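Local coordinates for protein transaminase (Bacillus megaterium, PDB 5G0A) that probably catalyses S-selective transfer of amino groups between amines and carbonyl compounds, using bound pyridoxal-5'-phosphate as its cofactor, at residues 10-13 with 14-18; 44-47 with 48-52; 60-63 with 64-68; 70-73 with 74-77; 456-459 with 460-463. All blocks are in the same frame, centred on the assembly; numbering follows the deposited sequence.

Interaction 1: residues 10-13 with 14-18; sequences WEQV and KEWDR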
loop_
_atom_site.group_PDB
_atom_site.type_symbol
_atom_site.label_atom_id
_atom_site.label_comp_id
_atom_site.label_asym_id
_atom_site.label_seq_id
_atom_site.Cartn_x
_atom_site.Cartn_y
_atom_site.Cartn_z
ATOM N N TRP B 10 -14.143 46.560 0.760
ATOM C CA TRP B 10 -14.500 45.251 1.321
ATOM C C TRP B 10 -15.513 44.479 0.479
ATOM O O TRP B 10 -15.523 43.240 0.489
ATOM C CB TRP B 10 -14.926 45.367 2.792
ATOM C CG TRP B 10 -13.780 45.613 3.748
ATOM C CD1 TRP B 10 -13.387 46.808 4.292
ATOM C CD2 TRP B 10 -12.872 44.623 4.260
ATOM N NE1 TRP B 10 -12.294 46.619 5.116
ATOM C CE2 TRP B 10 -11.963 45.288 5.120
ATOM C CE3 TRP B 10 -12.754 43.239 4.085
ATOM C CZ2 TRP B 10 -10.932 44.610 5.806
ATOM C CZ3 TRP B 10 -11.728 42.556 4.796
ATOM C CH2 TRP B 10 -10.838 43.249 5.627
ATOM N N GLU B 11 -16.358 45.186 -0.279
ATOM C CA GLU B 11 -17.225 44.493 -1.223
ATOM C C GLU B 11 -16.390 43.855 -2.351
ATOM O O GLU B 11 -16.701 42.752 -2.814
ATOM C CB GLU B 11 -18.329 45.427 -1.766
ATOM C CG GLU B 11 -19.393 45.732 -0.722
ATOM C CD GLU B 11 -20.136 44.491 -0.265
ATOM O OE1 GLU B 11 -20.598 43.729 -1.133
ATOM O OE2 GLU B 11 -20.248 44.262 0.957
ATOM N N GLN B 12 -15.313 44.521 -2.763
ATOM C CA GLN B 12 -14.397 43.951 -3.761
ATOM C C GLN B 12 -13.651 42.745 -3.178
ATOM O O GLN B 12 -13.469 41.732 -3.878
ATOM C CB GLN B 12 -13.384 44.985 -4.244
ATOM C CG GLN B 12 -12.592 44.555 -5.462
ATOM C CD GLN B 12 -11.737 45.665 -6.047
ATOM O OE1 GLN B 12 -10.954 46.304 -5.341
ATOM N NE2 GLN B 12 -11.863 45.879 -7.349
ATOM N N VAL B 13 -13.216 42.887 -1.928
ATOM C CA VAL B 13 -12.558 41.786 -1.181
ATOM C C VAL B 13 -13.475 40.556 -1.172
ATOM O O VAL B 13 -13.051 39.452 -1.486
ATOM C CB VAL B 13 -12.186 42.203 0.272
ATOM C CG1 VAL B 13 -11.831 40.996 1.147
ATOM C CG2 VAL B 13 -11.073 43.250 0.304
ATOM N N LYS B 14 -14.755 40.763 -0.869
ATOM C CA LYS B 14 -15.702 39.662 -0.835
ATOM C C LYS B 14 -15.881 39.011 -2.220
ATOM O O LYS B 14 -15.985 37.786 -2.335
ATOM C CB LYS B 14 -17.045 40.139 -0.232
ATOM C CG LYS B 14 -16.987 40.295 1.286
ATOM C CD LYS B 14 -18.100 41.164 1.875
ATOM C CE LYS B 14 -19.479 40.568 1.751
ATOM N NZ LYS B 14 -20.476 41.526 2.342
ATOM N N GLU B 15 -15.900 39.837 -3.263
ATOM C CA GLU B 15 -16.034 39.366 -4.633
ATOM C C GLU B 15 -14.828 38.509 -5.009
ATOM O O GLU B 15 -14.988 37.406 -5.549
ATOM C CB GLU B 15 -16.176 40.559 -5.594
ATOM C CG GLU B 15 -16.178 40.206 -7.074
ATOM C CD GLU B 15 -16.203 41.445 -7.951
ATOM O OE1 GLU B 15 -17.238 42.151 -7.946
ATOM O OE2 GLU B 15 -15.184 41.730 -8.626
ATOM N N TRP B 16 -13.640 39.008 -4.679
ATOM C CA TRP B 16 -12.393 38.270 -4.940
ATOM C C TRP B 16 -12.348 36.953 -4.173
ATOM O O TRP B 16 -11.893 35.916 -4.709
ATOM C CB TRP B 16 -11.162 39.110 -4.553
ATOM C CG TRP B 16 -10.858 40.300 -5.438
ATOM C CD1 TRP B 16 -11.299 40.531 -6.717
ATOM C CD2 TRP B 16 -10.006 41.396 -5.105
ATOM N NE1 TRP B 16 -10.778 41.723 -7.189
ATOM C CE2 TRP B 16 -9.986 42.273 -6.219
ATOM C CE3 TRP B 16 -9.274 41.742 -3.963
ATOM C CZ2 TRP B 16 -9.243 43.465 -6.228
ATOM C CZ3 TRP B 16 -8.535 42.937 -3.971
ATOM C CH2 TRP B 16 -8.531 43.778 -5.104
ATOM N N ASP B 17 -12.777 37.012 -2.918
ATOM C CA ASP B 17 -12.814 35.839 -2.044
ATOM C C ASP B 17 -13.755 34.790 -2.645
ATOM O O ASP B 17 -13.410 33.617 -2.739
ATOM C CB ASP B 17 -13.228 36.270 -0.636
ATOM C CG ASP B 17 -13.271 35.123 0.356
ATOM O OD1 ASP B 17 -14.270 34.382 0.349
ATOM O OD2 ASP B 17 -12.329 34.981 1.162
ATOM N N ARG B 18 -14.944 35.219 -3.093
ATOM C CA ARG B 18 -15.859 34.295 -3.778
ATOM C C ARG B 18 -15.276 33.685 -5.065
ATOM O O ARG B 18 -15.407 32.486 -5.292
ATOM C CB ARG B 18 -17.204 34.987 -4.098
ATOM C CG ARG B 18 -18.118 35.212 -2.905
ATOM C CD ARG B 18 -19.426 35.887 -3.354
ATOM N NE ARG B 18 -20.044 36.662 -2.276
ATOM C CZ ARG B 18 -20.049 37.999 -2.193
ATOM N NH1 ARG B 18 -19.504 38.756 -3.141
ATOM N NH2 ARG B 18 -20.636 38.580 -1.161
HETATM O O HOH W 1 -19.254 41.610 -2.856
#
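Glu11 and Lys14 run alongside one another on helix 10-20 and form a salt bridge: Lys14 NZ stands 3.1 Å from Glu11 OE2, on its syn side and 22° out of the carboxylate plane. The second oxygen, Glu11 OE1, accepts a hydrogen bond from a water that also donates to Glu11 O. Because Glu15 N bonds to that carbonyl as well, Glu11 O has two donors. The water itself accepts from Arg18 NH1, 2.9 Å away in the guanidinium plane. Further helical bonds run from Lys14 N to Trp10 O, Trp16 N to Gln12 O and Asp17 N to Val13 O, while Asp17 OD1 is held by Tyr31 OH. Gln12 extends with CG anti to the backbone N (chi1 -168°), over one face of Trp16; its CG is 3.9 Å from the centroid of the six-membered ring, a CH-pi contact, and the amide plane is only 15° from that of the ring. Trp16 also packs on Lys99 of the second subunit. With an alanine here, the Gln12 side chain would probably lose the surface it rests on and be freer to turn. Charge and water thus tie successive turns on one flank, and CH-pi packing does so on another.

Interaction 2: residues 44-47 with 48-52; sequences LIMP and DGTRL
Met46 and Thr50 flank each other at the base of a hairpin turn, their side chains heading in one direction. Along the methionine, CB is 3.8 Å from both Asp48 OD1 and Thr50 O, and CG keeps the same 3.8 Å from Thr50 O. SD then comes to 4.1 Å from Thr50 CB and 4.2 Å from Leu52 CD1, before the bend at chi3 (72°) carries CE off from the second strand. Next to the start of this chain, Asp48 OD1 accepts from both Thr50 N and Thr50 OG1; the bond from Thr50 N makes an Asx turn, and OG1 adds a second, at 2.7 Å, from the same face of the carboxylate. A valine in place of Thr50 would probably leave Asp48 OD1 with the bond from the backbone N alone, and its carboxylate freer to rotate. Residues 46-49 form a type I turn closed by Gly49 N to Met46 O, and Gly49, with phi at 93°, adds a G1 beta bulge before Met46 N meets Thr50 O at 2.8 Å. Beyond it, Leu44 and Leu52 are a hydrogen-bonded antiparallel pair. Strands 43-45 and 51-54 are the middle pair of a four-stranded sheet, flanked by strands 38-40 and 431-432; both leucines pack on Leu432.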
loop_
_atom_site.group_PDB
_atom_site.type_symbol
_atom_site.label_atom_id
_atom_site.label_comp_id
_atom_site.label_asym_id
_atom_site.label_seq_id
_atom_site.Cartn_x
_atom_site.Cartn_y
_atom_site.Cartn_z
ATOM N N LEU B 44 -13.061 39.276 17.412
ATOM C CA LEU B 44 -12.892 39.523 15.983
ATOM C C LEU B 44 -13.677 40.793 15.642
ATOM O O LEU B 44 -14.784 40.993 16.140
ATOM C CB LEU B 44 -13.455 38.357 15.166
ATOM C CG LEU B 44 -13.108 36.952 15.712
ATOM C CD1 LEU B 44 -13.739 35.870 14.840
ATOM C CD2 LEU B 44 -11.600 36.735 15.889
ATOM N N ILE B 45 -13.102 41.626 14.783
ATOM C CA ILE B 45 -13.727 42.896 14.426
ATOM C C ILE B 45 -13.974 42.856 12.926
ATOM O O ILE B 45 -13.060 42.661 12.142
ATOM C CB ILE B 45 -12.864 44.116 14.839
ATOM C CG1 ILE B 45 -12.694 44.192 16.366
ATOM C CG2 ILE B 45 -13.491 45.430 14.358
ATOM C CD1 ILE B 45 -11.473 43.495 16.914
ATOM N N MET B 46 -15.227 43.055 12.533
ATOM C CA MET B 46 -15.581 43.132 11.123
ATOM C C MET B 46 -15.333 44.533 10.541
ATOM O O MET B 46 -15.068 45.477 11.289
ATOM C CB MET B 46 -17.036 42.698 10.935
ATOM C CG MET B 46 -17.295 41.289 11.451
ATOM S SD MET B 46 -18.948 40.711 11.070
ATOM C CE MET B 46 -18.868 40.440 9.299
ATOM N N PRO B 47 -15.385 44.669 9.201
ATOM C CA PRO B 47 -15.057 45.975 8.617
ATOM C C PRO B 47 -15.991 47.102 9.089
ATOM O O PRO B 47 -15.580 48.239 9.120
ATOM C CB PRO B 47 -15.241 45.749 7.114
ATOM C CG PRO B 47 -15.007 44.271 6.899
ATOM C CD PRO B 47 -15.465 43.597 8.173
ATOM N N ASP B 48 -17.228 46.772 9.434
ATOM C CA ASP B 48 -18.189 47.798 9.889
ATOM C C ASP B 48 -18.053 48.090 11.379
ATOM O O ASP B 48 -18.795 48.920 11.932
ATOM C CB ASP B 48 -19.627 47.405 9.536
ATOM C CG ASP B 48 -20.118 46.166 10.282
ATOM O OD1 ASP B 48 -19.401 45.635 11.153
ATOM O OD2 ASP B 48 -21.241 45.716 9.973
ATOM N N GLY B 49 -17.105 47.407 12.019
ATOM C CA GLY B 49 -16.857 47.573 13.441
ATOM C C GLY B 49 -17.600 46.611 14.352
ATOM O O GLY B 49 -17.445 46.695 15.568
ATOM N N THR B 50 -18.413 45.715 13.783
ATOM C CA THR B 50 -19.106 44.649 14.552
ATOM C C THR B 50 -18.072 43.774 15.276
ATOM O O THR B 50 -17.084 43.361 14.671
ATOM C CB THR B 50 -19.973 43.758 13.625
ATOM O OG1 THR B 50 -20.989 44.548 12.998
ATOM C CG2 THR B 50 -20.649 42.580 14.378
ATOM N N ARG B 51 -18.307 43.505 16.561
ATOM C CA ARG B 51 -17.373 42.745 17.393
ATOM C C ARG B 51 -17.973 41.396 17.731
ATOM O O ARG B 51 -19.150 41.303 18.075
ATOM C CB ARG B 51 -17.052 43.484 18.690
ATOM C CG ARG B 51 -16.237 44.764 18.536
ATOM C CD ARG B 51 -15.873 45.254 19.920
ATOM N NE ARG B 51 -14.479 44.968 20.251
ATOM C CZ ARG B 51 -14.049 44.519 21.427
ATOM N NH1 ARG B 51 -14.901 44.252 22.416
ATOM N NH2 ARG B 51 -12.751 44.314 21.604
ATOM N N LEU B 52 -17.153 40.352 17.648
ATOM C CA LEU B 52 -17.613 38.976 17.857
ATOM C C LEU B 52 -16.726 38.340 18.915
ATOM O O LEU B 52 -15.499 38.326 18.769
ATOM C CB LEU B 52 -17.538 38.168 16.550
ATOM C CG LEU B 52 -18.319 38.702 15.335
ATOM C CD1 LEU B 52 -17.947 37.957 14.060
ATOM C CD2 LEU B 52 -19.832 38.664 15.571
#

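Interaction 3: residues 60-63 with 64-68; sequences YCVN and LGQKN
Val62 holds CG1 anti to the backbone N (chi1 -167°), directed at the chain after the turn, and Gln66 bends at chi2 (-84°) to bring its amide back over the valine. The two side chains meet through both methyl groups: CG1 of Val62 is 3.8 Å from Gln66 CD, and CG2 of Val62 is 3.8 Å from Gln66 NE2. The same CG1 also rests 3.6 Å from Gly65 O, so one valine branch touches the backbone of Gly65 and the side chain of Gln66. Between them runs a type I beta turn, Val62 to Gly65, closed by Gly65 N to Val62 O at 2.9 Å, the donor standing well above the carbonyl plane. Gly65 has phi at 98°, where a CB would press on the carbonyl O of Leu64.

The polar ends are satisfied from outside the turn. Gln66 OE1 accepts from Thr39 OG1 and from Phe84 N of the second subunit, which probably fixes the rotation of the amide, and Asn63 ND2 donates to Phe275 O. The side chain of Asn63 is about 10 Å from the bound pyridoxal-5'-phosphate, so this buried loop passes near the active site. It leads from helix 57-60 into helix 69-78, whose N-cap is Asn68, while Leu64 packs on helix 335-350 and on Val71 of helix 69-78.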
loop_
_atom_site.group_PDB
_atom_site.type_symbol
_atom_site.label_atom_id
_atom_site.label_comp_id
_atom_site.label_asym_id
_atom_site.label_seq_id
_atom_site.Cartn_x
_atom_site.Cartn_y
_atom_site.Cartn_z
ATOM N N TYR B 60 -8.906 26.709 18.468
ATOM C CA TYR B 60 -8.316 26.418 19.777
ATOM C C TYR B 60 -6.832 26.673 19.727
ATOM O O TYR B 60 -6.045 25.877 20.217
ATOM C CB TYR B 60 -8.641 24.964 20.197
ATOM C CG TYR B 60 -10.096 24.674 19.923
ATOM C CD1 TYR B 60 -11.070 25.090 20.817
ATOM C CD2 TYR B 60 -10.504 24.079 18.725
ATOM C CE1 TYR B 60 -12.421 24.894 20.550
ATOM C CE2 TYR B 60 -11.853 23.877 18.447
ATOM C CZ TYR B 60 -12.798 24.289 19.359
ATOM O OH TYR B 60 -14.134 24.089 19.115
ATOM N N CYS B 61 -6.450 27.813 19.146
ATOM C CA CYS B 61 -5.061 27.992 18.715
ATOM C C CYS B 61 -4.470 29.383 18.933
ATOM O O CYS B 61 -3.301 29.618 18.617
ATOM C CB CYS B 61 -4.900 27.580 17.233
ATOM S SG CYS B 61 -5.878 28.561 16.064
ATOM N N VAL B 62 -5.250 30.294 19.487
ATOM C CA VAL B 62 -4.721 31.630 19.730
ATOM C C VAL B 62 -4.583 31.805 21.249
ATOM O O VAL B 62 -5.189 32.721 21.860
ATOM C CB VAL B 62 -5.627 32.697 19.067
ATOM C CG1 VAL B 62 -4.932 34.054 19.029
ATOM C CG2 VAL B 62 -6.001 32.282 17.636
ATOM N N ASN B 63 -3.793 30.910 21.849
ATOM C CA ASN B 63 -3.724 30.739 23.317
ATOM C C ASN B 63 -3.423 32.034 24.086
ATOM O O ASN B 63 -4.070 32.341 25.097
ATOM C CB ASN B 63 -2.685 29.661 23.664
ATOM C CG ASN B 63 -3.054 28.299 23.073
ATOM O OD1 ASN B 63 -3.668 28.220 21.997
ATOM N ND2 ASN B 63 -2.683 27.222 23.772
ATOM N N LEU B 64 -2.465 32.798 23.582
ATOM C CA LEU B 64 -2.030 34.028 24.254
ATOM C C LEU B 64 -3.036 35.178 24.155
ATOM O O LEU B 64 -2.877 36.203 24.838
ATOM C CB LEU B 64 -0.690 34.478 23.675
ATOM C CG LEU B 64 0.235 35.261 24.617
ATOM C CD1 LEU B 64 0.902 34.306 25.613
ATOM C CD2 LEU B 64 1.278 35.969 23.778
ATOM N N GLY B 65 -4.062 35.011 23.326
ATOM C CA GLY B 65 -4.922 36.121 22.907
ATOM C C GLY B 65 -4.541 36.686 21.544
ATOM O O GLY B 65 -3.393 36.610 21.109
ATOM N N GLN B 66 -5.527 37.268 20.872
ATOM C CA GLN B 66 -5.328 37.838 19.555
ATOM C C GLN B 66 -4.506 39.099 19.633
ATOM O O GLN B 66 -4.802 39.982 20.456
ATOM C CB GLN B 66 -6.681 38.217 18.948
ATOM C CG GLN B 66 -7.556 37.027 18.550
ATOM C CD GLN B 66 -7.222 36.485 17.175
ATOM O OE1 GLN B 66 -6.328 37.002 16.479
ATOM N NE2 GLN B 66 -7.952 35.451 16.762
ATOM N N LYS B 67 -3.512 39.204 18.759
ATOM C CA LYS B 67 -2.770 40.479 18.570
ATOM C C LYS B 67 -2.186 40.983 19.882
ATOM O O LYS B 67 -2.376 42.145 20.309
ATOM C CB LYS B 67 -3.662 41.531 17.871
ATOM C CG LYS B 67 -2.890 42.679 17.210
ATOM C CD LYS B 67 -3.829 43.692 16.561
ATOM C CE LYS B 67 -4.491 44.610 17.582
ATOM N NZ LYS B 67 -5.820 45.084 17.058
ATOM N N ASN B 68 -1.463 40.095 20.544
ATOM C CA ASN B 68 -0.727 40.467 21.733
ATOM C C ASN B 68 0.381 41.442 21.352
ATOM O O ASN B 68 1.213 41.165 20.485
ATOM C CB ASN B 68 -0.144 39.223 22.401
ATOM C CG ASN B 68 0.746 39.565 23.576
ATOM O OD1 ASN B 68 1.924 39.864 23.401
ATOM N ND2 ASN B 68 0.204 39.482 24.781
#

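Interaction 4: residues 70-73 with 74-77; sequences KVNA and AIKE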
loop_
_atom_site.group_PDB
_atom_site.type_symbol
_atom_site.label_atom_id
_atom_site.label_comp_id
_atom_site.label_asym_id
_atom_site.label_seq_id
_atom_site.Cartn_x
_atom_site.Cartn_y
_atom_site.Cartn_z
ATOM N N LYS B 70 3.076 42.520 22.940
ATOM C CA LYS B 70 4.451 42.138 23.195
ATOM C C LYS B 70 4.986 41.174 22.112
ATOM O O LYS B 70 6.144 41.284 21.683
ATOM C CB LYS B 70 4.595 41.523 24.592
ATOM C CG LYS B 70 4.326 42.482 25.743
ATOM C CD LYS B 70 4.523 41.775 27.075
ATOM C CE LYS B 70 4.505 42.743 28.250
ATOM N NZ LYS B 70 4.097 42.003 29.481
ATOM N N VAL B 71 4.151 40.213 21.714
ATOM C CA VAL B 71 4.537 39.292 20.639
ATOM C C VAL B 71 4.728 40.033 19.333
ATOM O O VAL B 71 5.738 39.872 18.663
ATOM C CB VAL B 71 3.533 38.134 20.464
ATOM C CG1 VAL B 71 3.856 37.319 19.214
ATOM C CG2 VAL B 71 3.600 37.236 21.694
ATOM N N ASN B 72 3.773 40.881 18.997
ATOM C CA ASN B 72 3.882 41.604 17.740
ATOM C C ASN B 72 5.081 42.558 17.702
ATOM O O ASN B 72 5.755 42.664 16.670
ATOM C CB ASN B 72 2.544 42.263 17.388
ATOM C CG ASN B 72 1.522 41.253 16.879
ATOM O OD1 ASN B 72 1.702 40.034 17.035
ATOM N ND2 ASN B 72 0.466 41.744 16.237
ATOM N N ALA B 73 5.365 43.225 18.828
ATOM C CA ALA B 73 6.595 44.031 18.928
ATOM C C ALA B 73 7.845 43.172 18.719
ATOM O O ALA B 73 8.797 43.594 18.037
ATOM C CB ALA B 73 6.668 44.777 20.255
ATOM N N ALA B 74 7.841 41.964 19.294
ATOM C CA ALA B 74 8.967 41.058 19.139
ATOM C C ALA B 74 9.151 40.650 17.666
ATOM O O ALA B 74 10.260 40.558 17.192
ATOM C CB ALA B 74 8.796 39.829 20.017
ATOM N N ILE B 75 8.057 40.383 16.962
ATOM C CA ILE B 75 8.161 40.072 15.542
ATOM C C ILE B 75 8.701 41.260 14.763
ATOM O O ILE B 75 9.543 41.093 13.893
ATOM C CB ILE B 75 6.821 39.605 14.953
ATOM C CG1 ILE B 75 6.374 38.299 15.635
ATOM C CG2 ILE B 75 6.942 39.338 13.454
ATOM C CD1 ILE B 75 4.903 37.985 15.420
ATOM N N LYS B 76 8.215 42.464 15.086
ATOM C CA LYS B 76 8.703 43.656 14.377
ATOM C C LYS B 76 10.214 43.824 14.614
ATOM O O LYS B 76 10.945 44.193 13.700
ATOM C CB LYS B 76 7.940 44.911 14.816
ATOM C CG LYS B 76 6.499 44.960 14.338
ATOM C CD LYS B 76 5.813 46.236 14.852
ATOM C CE LYS B 76 4.344 46.249 14.449
ATOM N NZ LYS B 76 3.614 47.457 14.952
ATOM N N GLU B 77 10.668 43.541 15.836
ATOM C CA GLU B 77 12.095 43.571 16.162
ATOM C C GLU B 77 12.927 42.587 15.335
ATOM O O GLU B 77 13.986 42.933 14.845
ATOM C CB GLU B 77 12.344 43.322 17.652
ATOM C CG GLU B 77 12.420 44.560 18.527
ATOM C CD GLU B 77 13.442 44.412 19.655
ATOM O OE1 GLU B 77 13.842 43.270 19.976
ATOM O OE2 GLU B 77 13.867 45.442 20.221
#
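Ile75 N donates to Val71 O over 2.9 Å, and Lys76 N to Asn72 O and Glu77 N to Ala73 O match it in length. Ala74 N reaches Lys70 O a little farther off, at 3.0 Å; together they are four consecutive i to i+4 bonds. Ile75 CG1 also lies 3.5 Å from Val71 O. With CG1 anti to the carbonyl carbon (chi1 -63°), Ile75 lays its chain back along the preceding turn, where CD1 meets Val71 CG1 at 4.0 Å and Asn72 OD1 at 4.1 Å. The isoleucine side chain crosses that of Val71 at a slant and runs beside that of Asn72. The nitrogen of the asparagine amide, Asn72 ND2, donates to both Leu79 O and Tyr82 O of the second subunit, which probably fixes the amide. Lys76 stretches out fully to a salt bridge with Asp80 of the second subunit. This is an alpha helix at the subunit interface: Val71, Ala74 and Ile75 pack on their own subunit, Ile75 also on Leu79 of the second, while Asn72 and Lys76 bond across to it and Lys70 bonds to Glu350 and Glu351 of its own chain. Such a place is consistent with the dimer of class-III aminotransferases, whose active sites lie at the subunit interface.

Interaction 5: residues 456-459 with 460-463; sequences KAMD and ALDY
Tyr463 meets Asp459 through CB rather than through its ring: CB is 3.7 Å from Asp459 O, and the ring, with CG anti to the backbone N (chi1 176°), is carried off from residues 456-459 to place OH against Glu428. Neither ring face is therefore covered by the preceding turn. The two carboxylates do not touch either; Asp459 OD1 and Asp462 OD2 remain 4.8 Å apart. Their like charges would probably repel, an effect that the partners of Asp462 are likely to soften: OD2 forms a salt bridge with Lys374 and OD1 a hydrogen bond with His375. The side chain of Asp462 comes nearest through its CB, 3.2 Å from Asp459 O.

On the apolar side, Met458 bends at chi2 (-64°) and touches Leu461 at the methyl ends, CE to CD2 at 4.2 Å, a light contact between residues three apart. Ala460 sets its CB 3.6 Å from Ala457 O, close to the backbone of the turn before. That backbone is regular: Ala460 N bonds to Lys456 O, Leu461 N to Ala457 O, Asp462 N to Met458 O and Tyr463 N to Asp459 O.

Near the C-terminal end of the chain, helix 451-468 packs on two others, 353-374 and 418-427. Met458, Leu461 and Asp462 lean on Leu371 of helix 353-374, Ala460 and Leu461 face helix 418-427, and Ala460 also touches Val431 of strand 431-432.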
loop_
_atom_site.group_PDB
_atom_site.type_symbol
_atom_site.label_atom_id
_atom_site.label_comp_id
_atom_site.label_asym_id
_atom_site.label_seq_id
_atom_site.Cartn_x
_atom_site.Cartn_y
_atom_site.Cartn_z
ATOM N N LYS B 456 -20.367 36.443 29.450
ATOM C CA LYS B 456 -21.063 36.769 28.204
ATOM C C LYS B 456 -21.267 35.535 27.319
ATOM O O LYS B 456 -22.327 35.349 26.724
ATOM C CB LYS B 456 -20.314 37.884 27.454
ATOM C CG LYS B 456 -20.898 38.244 26.093
ATOM C CD LYS B 456 -20.291 39.531 25.551
ATOM C CE LYS B 456 -20.514 39.672 24.049
ATOM N NZ LYS B 456 -19.766 40.845 23.517
ATOM N N ALA B 457 -20.244 34.688 27.234
ATOM C CA ALA B 457 -20.335 33.493 26.423
ATOM C C ALA B 457 -21.346 32.506 27.015
ATOM O O ALA B 457 -22.166 31.932 26.292
ATOM C CB ALA B 457 -18.957 32.852 26.267
ATOM N N MET B 458 -21.310 32.344 28.333
ATOM C CA MET B 458 -22.212 31.392 29.003
ATOM C C MET B 458 -23.673 31.854 28.947
ATOM O O MET B 458 -24.589 31.044 28.797
ATOM C CB MET B 458 -21.763 31.144 30.436
ATOM C CG MET B 458 -20.450 30.383 30.569
ATOM S SD MET B 458 -20.490 28.700 29.929
ATOM C CE MET B 458 -19.561 28.855 28.396
ATOM N N ASP B 459 -23.876 33.161 29.049
ATOM C CA ASP B 459 -25.181 33.769 28.783
ATOM C C ASP B 459 -25.729 33.426 27.402
ATOM O O ASP B 459 -26.893 33.039 27.270
ATOM C CB ASP B 459 -25.112 35.288 28.955
ATOM C CG ASP B 459 -25.565 35.739 30.325
ATOM O OD1 ASP B 459 -26.776 35.616 30.617
ATOM O OD2 ASP B 459 -24.722 36.233 31.105
ATOM N N ALA B 460 -24.893 33.559 26.370
ATOM C CA ALA B 460 -25.322 33.276 25.004
ATOM C C ALA B 460 -25.682 31.812 24.837
ATOM O O ALA B 460 -26.602 31.487 24.100
ATOM C CB ALA B 460 -24.245 33.679 23.999
ATOM N N LEU B 461 -24.942 30.943 25.526
ATOM C CA LEU B 461 -25.207 29.512 25.533
ATOM C C LEU B 461 -26.546 29.229 26.241
ATOM O O LEU B 461 -27.326 28.401 25.778
ATOM C CB LEU B 461 -24.058 28.766 26.223
ATOM C CG LEU B 461 -24.139 27.241 26.341
ATOM C CD1 LEU B 461 -24.490 26.614 24.999
ATOM C CD2 LEU B 461 -22.832 26.682 26.887
ATOM N N ASP B 462 -26.784 29.928 27.350
ATOM C CA ASP B 462 -28.030 29.826 28.128
ATOM C C ASP B 462 -29.205 30.084 27.174
ATOM O O ASP B 462 -30.067 29.224 26.989
ATOM C CB ASP B 462 -27.990 30.851 29.274
ATOM C CG ASP B 462 -29.004 30.568 30.404
ATOM O OD1 ASP B 462 -29.733 29.551 30.377
ATOM O OD2 ASP B 462 -29.041 31.389 31.341
ATOM N N TYR B 463 -29.191 31.254 26.537
ATOM C CA TYR B 463 -30.129 31.613 25.468
ATOM C C TYR B 463 -30.269 30.544 24.376
ATOM O O TYR B 463 -31.381 30.249 23.928
ATOM C CB TYR B 463 -29.709 32.956 24.847
ATOM C CG TYR B 463 -30.548 33.392 23.671
ATOM C CD1 TYR B 463 -31.802 33.976 23.868
ATOM C CD2 TYR B 463 -30.093 33.232 22.360
ATOM C CE1 TYR B 463 -32.580 34.373 22.793
ATOM C CE2 TYR B 463 -30.864 33.631 21.282
ATOM C CZ TYR B 463 -32.103 34.204 21.506
ATOM O OH TYR B 463 -32.883 34.596 20.448
#

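Overall arrangement
Interaction 3 is the most buried, a turn near the cofactor whose polar groups are met by the protein; the other four are partly buried. Interactions 1, 4 and 5 are all within single helices, yet the first relies on a salt bridge and CH-pi packing, whereas the other two have light aliphatic contacts beside their backbone bonds. Interaction 2 alone pairs strands. Contacts run in a chain: Trp10 packs on Pro47, Leu44 on Gln66, and Leu64 on Val71. Interactions 1, 2, 3 and 4 reach the second subunit, while 456-463 touches no other chain and packs on helices and a strand of its own subunit.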